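Local coordinates for protein putative xanthine dehydrogenase YAGS fad-binding subunit (Escherichia coli, PDB 5G5G) that probably oxidises aldehydes in the periplasm as the large, molybdenum-cofactor-binding subunit of a three-chain enzyme of the xanthine oxidase family, at residues A79-S84 / A256-A261; V593-H596 / E601-V604; T710-R715 / D726-V731. All blocks are in the same frame, centred on the assembly; numbering follows the deposited sequence.

Interaction 1. Residues A79-S84 / A256-A261; sequences AVITAS and ALAARA
Ile81 on strand 79-82 faces Ala258 on helix 256-261 with their CA atoms 6.5 Å apart, where the two axes approach to 9.1 Å and run at 135° to each other, closer to antiparallel than parallel. Ile81 makes nearly all of the strand side of this contact. Its two branches meet neighbouring residues of one turn, and CD1 goes on to the next. CG2 lies anti to the backbone N and meets the start of the Leu257 side chain, with Ile81 CG2 4.2 Å from Leu257 CB. CG1 lies anti to the carbonyl carbon (chi1 -48°) and rests on the helix backbone at Ala258. There Ile81 CG1 is 4.0 Å from Ala258 CA, and its distance to Ala258 CB is 4.1 Å. A second bend at chi2 (-50°) carries the methyl end along the helix. Ile81 CD1 ends 4.0 Å from Ala261 CB. The small side chains of Ala258 and Ala261 let the isoleucine sit close to the helix backbone. No hydrogen bond crosses between the segments, and the contact is apolar throughout. The inner part is buried, while Ala261 lies at the exposed margin. Ala258 also packs on Leu114 and Val116 of strand 111-117, to which Ile81 and Ala79 are hydrogen-bonded through their backbones. Just past Ile81, Thr82 is the N-cap of the short helix that follows. Within this chain, strand 77-82 is the outermost strand at one end of a seven-stranded mixed sheet. Helix 250-262 lies against this sheet and also touches its strand 194-200. This is the helix-on-sheet packing of an alpha/beta layer, and it joins the hammerhead family region to the first cofactor-binding family region.

Interaction 2. Residues V593-H596 / E601-V604; sequences VGVH and EVRV
His596 ends one strand and Glu601 comes just before the other, next to the turn that joins them. The backbone makes the firm link. His596 N donates to Glu601 O at 2.9 Å. The side chains start out close, with His596 CB 4.3 Å from Glu601 CB, and their polar ends find different partners. The imidazole, anti to the backbone N at chi1 -161°, turns back to the loop, where ND1 accepts from Ala598 N. The ring also meets Trp429 edge-to-face. The Glu601 carboxylate also turns toward the loop, alongside the imidazole but not in contact with it. OE1 hydrogen-bonds to Thr599 OG1, and Glu601 OE2 forms a salt bridge of 3.2 Å with Arg603 NH2. Glu601 CB lies over one face of that guanidinium, offset toward its rim. Strands 584-596 and 602-612 form a beta hairpin, both strands of which lie in the second cofactor-binding family region, within a five-stranded mixed sheet. Gly594 and Arg603 are a hydrogen-bonded pair in it, with Gly594 N to Arg603 O at 2.7 Å and Arg603 N to Gly594 O at 2.9 Å. Val593 pairs with Val604 as a non-hydrogen-bonded pair. Val593 CA sits 3.5 Å from Arg603 O, a CA-H...O contact. On the same face of the sheet, Val593 CG1 and Val604 CG2 come to 4.5 Å. Val595 and Val602 share this face, which helices 698-710 and 619-638 cover. The opposite face carries Arg603. Its NH1 donates to Val602 O at 3.0 Å, from 50° above the carbonyl plane. Both terminal nitrogens of Arg603, and Glu601 OE2, also hydrogen-bond to the backbone of a neighbouring subunit, a different protein.

Interaction 3. Residues T710-R715 / D726-V731; sequences TGIRVR and DKLPDV
Ile712 and Lys727 cross obliquely, and the isoleucine lies against the lysine chain from CB to CE. Both branches of Ile712 are used. CG1 is anti to the carbonyl carbon and carries CD1 to the root of the lysine, with Ile712 CD1 3.7 Å from Lys727 CB. CG2 takes the other side and meets the far end of the chain, with Ile712 CG2 3.7 Å from Lys727 CE. The bend at chi3 (-69°) sets where CE lies against CG2, and a further bend at chi4 (-80°) turns the amino group toward Asp726. There Lys727 NZ and Asp726 OD1 form a long salt bridge of 3.7 Å. The isoleucine is buried, whereas the lysine is exposed. Thr710 is the end of helix 698-710, and Gly711 leaves it with positive phi. Thr710 OG1 accepts from Ile712 N at 3.1 Å, an ST turn at the helix exit, and OG1 is also hydrogen-bonded to Val706 O. The hydroxyl is thus engaged by the helix end and the turn, and the methyl meets Leu728. Thr710 CG2 lies 4.0 Å from Leu728 CD2. The same leucine methyl also reaches the isoleucine, with Leu728 CD2 4.2 Å from Ile712 CD1. Leu728 packs on a basic side chain of a neighbouring subunit of another protein, and Pro729 O accepts a hydrogen bond from a basic side chain there.

The three contacts follow one another along the chain, each closing before the next opens. Interaction 1 stands apart, with its centre about 51 Å from that of interaction 2 and about 56 Å from that of interaction 3. It belongs to the sheet that contains strand 77-82. Interactions 2 and 3 are neighbours, with centres about 12 Å apart, and they touch. Val595 CG1 of the hairpin packs 3.8 Å from Thr710 CG2 and also meets Leu728. Helix 698-710 links them: it packs on the hairpin of interaction 2 and ends in Thr710 of interaction 3. This end of the chain also meets another subunit, so the two contacts border a subunit interface.

Interaction 1. Residues A79-S84 / A256-A261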
ATOM      1  N   ALA C  79       2.505   6.710 -32.397  1.00 15.31           N
ATOM      2  CA  ALA C  79       3.633   7.647 -32.261  1.00 16.00           C
ATOM      3  C   ALA C  79       4.469   7.264 -31.038  1.00 15.61           C
ATOM      4  O   ALA C  79       4.039   6.484 -30.179  1.00 14.28           O
ATOM      5  CB  ALA C  79       3.103   9.061 -32.052  1.00 16.18           C
ATOM      6  N   VAL C  80       5.670   7.853 -30.963  1.00 16.20           N
ATOM      7  CA  VAL C  80       6.469   7.744 -29.747  1.00 16.51           C
ATOM      8  C   VAL C  80       6.880   9.157 -29.335  1.00 17.14           C
ATOM      9  O   VAL C  80       7.517   9.859 -30.130  1.00 17.82           O
ATOM     10  CB  VAL C  80       7.756   6.885 -29.968  1.00 17.28           C
ATOM     11  CG1 VAL C  80       8.517   6.733 -28.654  1.00 17.12           C
ATOM     12  CG2 VAL C  80       7.369   5.525 -30.559  1.00 17.67           C
ATOM     13  N   ILE C  81       6.522   9.548 -28.123  1.00 16.70           N
ATOM     14  CA  ILE C  81       6.839  10.863 -27.571  1.00 17.10           C
ATOM     15  C   ILE C  81       8.178  10.810 -26.864  1.00 16.57           C
ATOM     16  O   ILE C  81       8.395   9.892 -26.075  1.00 16.27           O
ATOM     17  CB  ILE C  81       5.787  11.318 -26.565  1.00 17.80           C
ATOM     18  CG1 ILE C  81       4.385  11.115 -27.154  1.00 18.47           C
ATOM     19  CG2 ILE C  81       6.041  12.764 -26.119  1.00 18.38           C
ATOM     20  CD1 ILE C  81       4.144  11.648 -28.523  1.00 19.20           C
ATOM     21  N   THR C  82       9.030  11.815 -27.107  1.00 16.45           N
ATOM     22  CA  THR C  82      10.325  11.938 -26.446  1.00 16.54           C
ATOM     23  C   THR C  82      10.590  13.383 -26.080  1.00 17.39           C
ATOM     24  O   THR C  82       9.919  14.242 -26.592  1.00 17.72           O
ATOM     25  CB  THR C  82      11.462  11.499 -27.391  1.00 16.92           C
ATOM     26  OG1 THR C  82      11.558  12.415 -28.498  1.00 17.11           O
ATOM     27  CG2 THR C  82      11.187  10.120 -27.950  1.00 16.57           C
ATOM     28  N   ALA C  83      11.600  13.645 -25.246  1.00 18.29           N
ATOM     29  CA  ALA C  83      11.975  15.055 -24.953  1.00 19.53           C
ATOM     30  C   ALA C  83      12.337  15.763 -26.207  1.00 21.82           C
ATOM     31  O   ALA C  83      11.973  16.940 -26.425  1.00 23.39           O
ATOM     32  CB  ALA C  83      13.116  15.146 -23.952  1.00 19.16           C
ATOM     33  N   SER C  84      13.061  15.056 -27.084  1.00 23.48           N
ATOM     34  CA  SER C  84      13.513  15.612 -28.289  1.00 25.01           C
ATOM     35  C   SER C  84      12.367  16.037 -29.227  1.00 25.08           C
ATOM     36  O   SER C  84      12.486  17.061 -29.929  1.00 27.52           O
ATOM     37  CB  SER C  84      14.453  14.601 -28.962  1.00 26.48           C
ATOM     38  OG  SER C  84      14.980  15.173 -30.045  1.00 29.92           O
ATOM     39  N   ALA C 256      -1.010  14.461 -21.940  1.00 13.38           N
ATOM     40  CA  ALA C 256      -1.260  15.730 -22.601  1.00 13.97           C
ATOM     41  C   ALA C 256      -0.418  15.916 -23.876  1.00 14.44           C
ATOM     42  O   ALA C 256      -0.937  16.243 -24.961  1.00 14.53           O
ATOM     43  CB  ALA C 256      -1.026  16.883 -21.641  1.00 14.09           C
ATOM     44  N   LEU C 257       0.888  15.676 -23.753  1.00 14.21           N
ATOM     45  CA  LEU C 257       1.749  15.738 -24.935  1.00 14.64           C
ATOM     46  C   LEU C 257       1.326  14.775 -26.036  1.00 14.70           C
ATOM     47  O   LEU C 257       1.296  15.128 -27.222  1.00 15.21           O
ATOM     48  CB  LEU C 257       3.195  15.437 -24.549  1.00 14.52           C
ATOM     49  CG  LEU C 257       3.808  16.525 -23.683  1.00 14.84           C
ATOM     50  CD1 LEU C 257       5.176  16.048 -23.225  1.00 15.10           C
ATOM     51  CD2 LEU C 257       3.932  17.812 -24.468  1.00 15.97           C
ATOM     52  N   ALA C 258       1.037  13.543 -25.632  1.00 14.17           N
ATOM     53  CA  ALA C 258       0.650  12.515 -26.581  1.00 14.30           C
ATOM     54  C   ALA C 258      -0.629  12.827 -27.337  1.00 14.27           C
ATOM     55  O   ALA C 258      -0.702  12.656 -28.571  1.00 14.69           O
ATOM     56  CB  ALA C 258       0.526  11.158 -25.870  1.00 13.64           C
ATOM     57  N   ALA C 259      -1.636  13.286 -26.616  1.00 13.92           N
ATOM     58  CA  ALA C 259      -2.931  13.528 -27.242  1.00 14.58           C
ATOM     59  C   ALA C 259      -2.843  14.677 -28.224  1.00 15.72           C
ATOM     60  O   ALA C 259      -3.505  14.674 -29.223  1.00 16.62           O
ATOM     61  CB  ALA C 259      -3.985  13.826 -26.147  1.00 14.04           C
ATOM     62  N   ARG C 260      -1.987  15.639 -27.956  1.00 16.87           N
ATOM     63  CA  ARG C 260      -1.803  16.738 -28.890  1.00 18.87           C
ATOM     64  C   ARG C 260      -1.061  16.259 -30.182  1.00 19.33           C
ATOM     65  O   ARG C 260      -1.461  16.567 -31.317  1.00 19.58           O
ATOM     66  CB  ARG C 260      -1.068  17.886 -28.207  1.00 20.99           C
ATOM     67  CG  ARG C 260      -0.953  19.076 -29.133  1.00 23.48           C
ATOM     68  CD  ARG C 260      -0.468  20.298 -28.414  1.00 25.42           C
ATOM     69  NE  ARG C 260       0.857  20.069 -27.862  1.00 26.21           N
ATOM     70  CZ  ARG C 260       1.549  20.964 -27.146  1.00 26.95           C
ATOM     71  NH1 ARG C 260       1.086  22.234 -26.915  1.00 26.85           N
ATOM     72  NH2 ARG C 260       2.733  20.597 -26.700  1.00 25.68           N
ATOM     73  N   ALA C 261      -0.027  15.450 -29.998  1.00 18.85           N
ATOM     74  CA  ALA C 261       0.707  14.881 -31.153  1.00 19.55           C
ATOM     75  C   ALA C 261      -0.130  13.977 -32.066  1.00 19.90           C
ATOM     76  O   ALA C 261      -0.017  14.072 -33.271  1.00 20.04           O
ATOM     77  CB  ALA C 261       1.910  14.123 -30.662  1.00 19.66           C
TER

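Interaction 2. Residues V593-H596 / E601-V604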
ATOM      1  N   VAL C 593       1.839  -4.842  21.986  1.00 14.12           N
ATOM      2  CA  VAL C 593       2.399  -5.705  20.959  1.00 14.22           C
ATOM      3  C   VAL C 593       2.750  -7.056  21.512  1.00 14.93           C
ATOM      4  O   VAL C 593       2.946  -7.211  22.744  1.00 15.07           O
ATOM      5  CB  VAL C 593       3.707  -5.186  20.347  1.00 15.39           C
ATOM      6  CG1 VAL C 593       3.429  -3.890  19.689  1.00 15.54           C
ATOM      7  CG2 VAL C 593       4.803  -5.047  21.415  1.00 15.70           C
ATOM      8  N   GLY C 594       2.875  -8.033  20.610  1.00 14.58           N
ATOM      9  CA  GLY C 594       3.425  -9.315  20.985  1.00 14.94           C
ATOM     10  C   GLY C 594       4.704  -9.490  20.163  1.00 15.34           C
ATOM     11  O   GLY C 594       4.737  -9.113  18.984  1.00 14.74           O
ATOM     12  N   VAL C 595       5.733 -10.049  20.788  1.00 15.42           N
ATOM     13  CA  VAL C 595       6.973 -10.366  20.073  1.00 15.76           C
ATOM     14  C   VAL C 595       7.204 -11.857  20.296  1.00 16.35           C
ATOM     15  O   VAL C 595       7.252 -12.336  21.441  1.00 16.58           O
ATOM     16  CB  VAL C 595       8.179  -9.539  20.542  1.00 15.71           C
ATOM     17  CG1 VAL C 595       9.465  -9.983  19.810  1.00 16.19           C
ATOM     18  CG2 VAL C 595       7.928  -8.029  20.337  1.00 15.16           C
ATOM     19  N   HIS C 596       7.318 -12.589  19.207  1.00 16.71           N
ATOM     20  CA  HIS C 596       7.495 -14.028  19.360  1.00 18.29           C
ATOM     21  C   HIS C 596       8.842 -14.336  20.013  1.00 19.11           C
ATOM     22  O   HIS C 596       9.916 -13.908  19.538  1.00 19.55           O
ATOM     23  CB  HIS C 596       7.311 -14.769  18.025  1.00 18.82           C
ATOM     24  CG  HIS C 596       7.034 -16.223  18.206  1.00 20.04           C
ATOM     25  ND1 HIS C 596       8.011 -17.119  18.531  1.00 21.60           N
ATOM     26  CD2 HIS C 596       5.884 -16.931  18.125  1.00 21.40           C
ATOM     27  CE1 HIS C 596       7.489 -18.323  18.670  1.00 22.33           C
ATOM     28  NE2 HIS C 596       6.193 -18.237  18.413  1.00 21.98           N
ATOM     29  N   GLU C 601       9.194 -12.297  15.502  1.00 16.76           N
ATOM     30  CA  GLU C 601       8.119 -11.711  14.736  1.00 16.11           C
ATOM     31  C   GLU C 601       7.282 -10.786  15.613  1.00 15.51           C
ATOM     32  O   GLU C 601       7.020 -11.122  16.747  1.00 15.86           O
ATOM     33  CB  GLU C 601       7.181 -12.798  14.165  1.00 17.02           C
ATOM     34  CG  GLU C 601       7.785 -13.603  13.038  1.00 17.78           C
ATOM     35  CD  GLU C 601       7.030 -14.901  12.778  1.00 18.89           C
ATOM     36  OE1 GLU C 601       7.066 -15.787  13.683  1.00 20.25           O
ATOM     37  OE2 GLU C 601       6.494 -14.998  11.639  1.00 20.02           O
ATOM     38  N   VAL C 602       6.967  -9.613  15.098  1.00 14.44           N
ATOM     39  CA  VAL C 602       6.230  -8.601  15.839  1.00 14.26           C
ATOM     40  C   VAL C 602       4.798  -8.520  15.329  1.00 13.87           C
ATOM     41  O   VAL C 602       4.560  -8.359  14.122  1.00 14.08           O
ATOM     42  CB  VAL C 602       6.889  -7.220  15.762  1.00 13.94           C
ATOM     43  CG1 VAL C 602       6.208  -6.282  16.723  1.00 14.01           C
ATOM     44  CG2 VAL C 602       8.364  -7.294  16.069  1.00 14.61           C
ATOM     45  N   ARG C 603       3.848  -8.572  16.257  1.00 14.11           N
ATOM     46  CA  ARG C 603       2.424  -8.577  15.885  1.00 14.57           C
ATOM     47  C   ARG C 603       1.719  -7.626  16.867  1.00 14.76           C
ATOM     48  O   ARG C 603       1.875  -7.730  18.107  1.00 15.19           O
ATOM     49  CB  ARG C 603       1.824  -9.998  15.961  1.00 15.57           C
ATOM     50  CG  ARG C 603       2.471 -10.996  15.003  1.00 16.03           C
ATOM     51  CD  ARG C 603       2.089 -10.806  13.554  1.00 16.20           C
ATOM     52  NE  ARG C 603       2.781 -11.803  12.750  1.00 16.86           N
ATOM     53  CZ  ARG C 603       3.882 -11.611  12.010  1.00 17.68           C
ATOM     54  NH1 ARG C 603       4.464 -10.427  11.888  1.00 18.23           N
ATOM     55  NH2 ARG C 603       4.389 -12.629  11.323  1.00 17.95           N
ATOM     56  N   VAL C 604       0.989  -6.686  16.319  1.00 13.81           N
ATOM     57  CA  VAL C 604       0.283  -5.743  17.155  1.00 14.24           C
ATOM     58  C   VAL C 604      -0.995  -6.351  17.684  1.00 15.03           C
ATOM     59  O   VAL C 604      -1.783  -6.907  16.926  1.00 14.86           O
ATOM     60  CB  VAL C 604      -0.007  -4.448  16.412  1.00 13.33           C
ATOM     61  CG1 VAL C 604      -0.607  -3.372  17.345  1.00 13.22           C
ATOM     62  CG2 VAL C 604       1.286  -3.931  15.788  1.00 12.93           C
TER

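Interaction 3. Residues T710-R715 / D726-V731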
ATOM      1  N   THR C 710      10.480  -6.717  25.182  1.00 16.11           N
ATOM      2  CA  THR C 710      11.696  -7.459  25.001  1.00 16.72           C
ATOM      3  C   THR C 710      12.901  -6.950  25.784  1.00 17.12           C
ATOM      4  O   THR C 710      13.861  -7.675  25.936  1.00 17.63           O
ATOM      5  CB  THR C 710      12.138  -7.443  23.534  1.00 16.03           C
ATOM      6  OG1 THR C 710      12.351  -6.094  23.073  1.00 16.27           O
ATOM      7  CG2 THR C 710      11.071  -8.080  22.628  1.00 15.80           C
ATOM      8  N   GLY C 711      12.888  -5.690  26.178  1.00 16.87           N
ATOM      9  CA  GLY C 711      14.065  -5.006  26.653  1.00 17.48           C
ATOM     10  C   GLY C 711      15.067  -4.555  25.597  1.00 17.24           C
ATOM     11  O   GLY C 711      16.191  -4.212  25.962  1.00 18.09           O
ATOM     12  N   ILE C 712      14.708  -4.611  24.322  1.00 16.77           N
ATOM     13  CA  ILE C 712      15.611  -4.275  23.218  1.00 16.83           C
ATOM     14  C   ILE C 712      15.183  -2.961  22.563  1.00 16.25           C
ATOM     15  O   ILE C 712      14.043  -2.843  22.008  1.00 15.97           O
ATOM     16  CB  ILE C 712      15.640  -5.400  22.145  1.00 17.06           C
ATOM     17  CG1 ILE C 712      15.871  -6.769  22.774  1.00 17.72           C
ATOM     18  CG2 ILE C 712      16.634  -5.046  21.009  1.00 17.77           C
ATOM     19  CD1 ILE C 712      15.512  -7.929  21.833  1.00 18.13           C
ATOM     20  N   ARG C 713      16.067  -1.948  22.620  1.00 16.79           N
ATOM     21  CA  ARG C 713      15.836  -0.701  21.890  1.00 17.13           C
ATOM     22  C   ARG C 713      16.325  -0.831  20.471  1.00 17.34           C
ATOM     23  O   ARG C 713      17.448  -1.290  20.240  1.00 19.01           O
ATOM     24  CB  ARG C 713      16.590   0.450  22.511  1.00 17.64           C
ATOM     25  CG  ARG C 713      16.114   0.834  23.872  1.00 17.97           C
ATOM     26  CD  ARG C 713      14.862   1.672  23.793  1.00 17.54           C
ATOM     27  NE  ARG C 713      14.533   2.118  25.141  1.00 17.57           N
ATOM     28  CZ  ARG C 713      13.387   2.703  25.478  1.00 16.77           C
ATOM     29  NH1 ARG C 713      12.427   2.897  24.597  1.00 16.14           N
ATOM     30  NH2 ARG C 713      13.206   3.070  26.733  1.00 17.75           N
ATOM     31  N   VAL C 714      15.478  -0.515  19.509  1.00 17.02           N
ATOM     32  CA  VAL C 714      15.899  -0.516  18.126  1.00 16.75           C
ATOM     33  C   VAL C 714      15.644   0.900  17.600  1.00 16.65           C
ATOM     34  O   VAL C 714      14.497   1.397  17.602  1.00 17.99           O
ATOM     35  CB  VAL C 714      15.088  -1.533  17.299  1.00 16.69           C
ATOM     36  CG1 VAL C 714      15.490  -1.479  15.823  1.00 16.41           C
ATOM     37  CG2 VAL C 714      15.249  -2.922  17.903  1.00 17.89           C
ATOM     38  N   ARG C 715      16.704   1.535  17.115  1.00 16.08           N
ATOM     39  CA  ARG C 715      16.601   2.952  16.736  1.00 16.08           C
ATOM     40  C   ARG C 715      16.660   3.191  15.231  1.00 15.47           C
ATOM     41  O   ARG C 715      16.606   4.326  14.789  1.00 15.23           O
ATOM     42  CB  ARG C 715      17.698   3.737  17.470  1.00 16.75           C
ATOM     43  CG  ARG C 715      17.698   3.552  18.969  1.00 17.22           C
ATOM     44  CD  ARG C 715      18.658   4.506  19.639  1.00 17.56           C
ATOM     45  NE  ARG C 715      18.613   4.318  21.069  1.00 18.44           N
ATOM     46  CZ  ARG C 715      19.261   3.364  21.732  1.00 18.58           C
ATOM     47  NH1 ARG C 715      20.097   2.536  21.104  1.00 19.04           N
ATOM     48  NH2 ARG C 715      19.134   3.291  23.047  1.00 18.96           N
ATOM     49  N   ASP C 726      18.941 -11.905  18.186  1.00 25.19           N
ATOM     50  CA  ASP C 726      20.057 -12.295  19.055  1.00 28.39           C
ATOM     51  C   ASP C 726      20.009 -11.744  20.497  1.00 28.43           C
ATOM     52  O   ASP C 726      20.935 -12.020  21.253  1.00 28.52           O
ATOM     53  CB  ASP C 726      21.422 -12.035  18.385  1.00 31.71           C
ATOM     54  CG  ASP C 726      21.780 -10.555  18.289  1.00 34.65           C
ATOM     55  OD1 ASP C 726      21.029  -9.706  18.801  1.00 37.72           O
ATOM     56  OD2 ASP C 726      22.826 -10.242  17.660  1.00 39.18           O
ATOM     57  N   LYS C 727      18.970 -10.998  20.877  1.00 27.84           N
ATOM     58  CA  LYS C 727      18.745 -10.624  22.306  1.00 31.00           C
ATOM     59  C   LYS C 727      17.421 -11.126  22.934  1.00 30.31           C
ATOM     60  O   LYS C 727      17.072 -10.703  24.040  1.00 31.03           O
ATOM     61  CB  LYS C 727      18.938  -9.109  22.493  1.00 33.17           C
ATOM     62  CG  LYS C 727      20.397  -8.673  22.247  1.00 38.21           C
ATOM     63  CD  LYS C 727      20.715  -7.181  22.430  1.00 41.72           C
ATOM     64  CE  LYS C 727      20.077  -6.289  21.353  1.00 44.57           C
ATOM     65  NZ  LYS C 727      20.774  -6.230  20.028  1.00 45.71           N
ATOM     66  N   LEU C 728      16.739 -12.071  22.285  1.00 28.47           N
ATOM     67  CA  LEU C 728      15.544 -12.718  22.842  1.00 28.18           C
ATOM     68  C   LEU C 728      15.895 -13.867  23.828  1.00 31.23           C
ATOM     69  O   LEU C 728      17.071 -14.305  23.893  1.00 29.62           O
ATOM     70  CB  LEU C 728      14.699 -13.265  21.713  1.00 28.10           C
ATOM     71  CG  LEU C 728      14.148 -12.219  20.793  1.00 26.44           C
ATOM     72  CD1 LEU C 728      13.503 -12.956  19.640  1.00 27.91           C
ATOM     73  CD2 LEU C 728      13.152 -11.331  21.528  1.00 26.22           C
ATOM     74  N   PRO C 729      14.872 -14.402  24.550  1.00 33.31           N
ATOM     75  CA  PRO C 729      15.205 -15.423  25.542  1.00 35.95           C
ATOM     76  C   PRO C 729      15.638 -16.741  24.872  1.00 39.20           C
ATOM     77  O   PRO C 729      15.495 -16.908  23.658  1.00 37.95           O
ATOM     78  CB  PRO C 729      13.890 -15.595  26.339  1.00 35.73           C
ATOM     79  CG  PRO C 729      13.017 -14.411  25.976  1.00 34.46           C
ATOM     80  CD  PRO C 729      13.413 -14.147  24.541  1.00 33.09           C
ATOM     81  N   ASP C 730      16.180 -17.658  25.659  1.00 42.66           N
ATOM     82  CA  ASP C 730      16.596 -18.956  25.130  1.00 45.74           C
ATOM     83  C   ASP C 730      15.342 -19.773  24.781  1.00 47.50           C
ATOM     84  O   ASP C 730      14.304 -19.636  25.436  1.00 45.88           O
ATOM     85  CB  ASP C 730      17.475 -19.710  26.157  1.00 49.79           C
ATOM     86  CG  ASP C 730      18.729 -18.916  26.578  1.00 51.00           C
ATOM     87  OD1 ASP C 730      19.312 -18.196  25.739  1.00 54.20           O
ATOM     88  OD2 ASP C 730      19.127 -19.015  27.755  1.00 53.03           O
ATOM     89  N   VAL C 731      15.414 -20.576  23.711  1.00 49.37           N
ATOM     90  CA  VAL C 731      14.422 -21.626  23.459  1.00 50.12           C
ATOM     91  C   VAL C 731      15.197 -22.897  23.841  1.00 50.29           C
ATOM     92  O   VAL C 731      14.647 -23.978  23.858  1.00 52.45           O
ATOM     93  CB  VAL C 731      13.919 -21.690  21.977  1.00 50.02           C
ATOM     94  CG1 VAL C 731      12.497 -22.277  21.894  1.00 49.44           C
ATOM     95  CG2 VAL C 731      13.960 -20.321  21.289  1.00 48.45           C
TER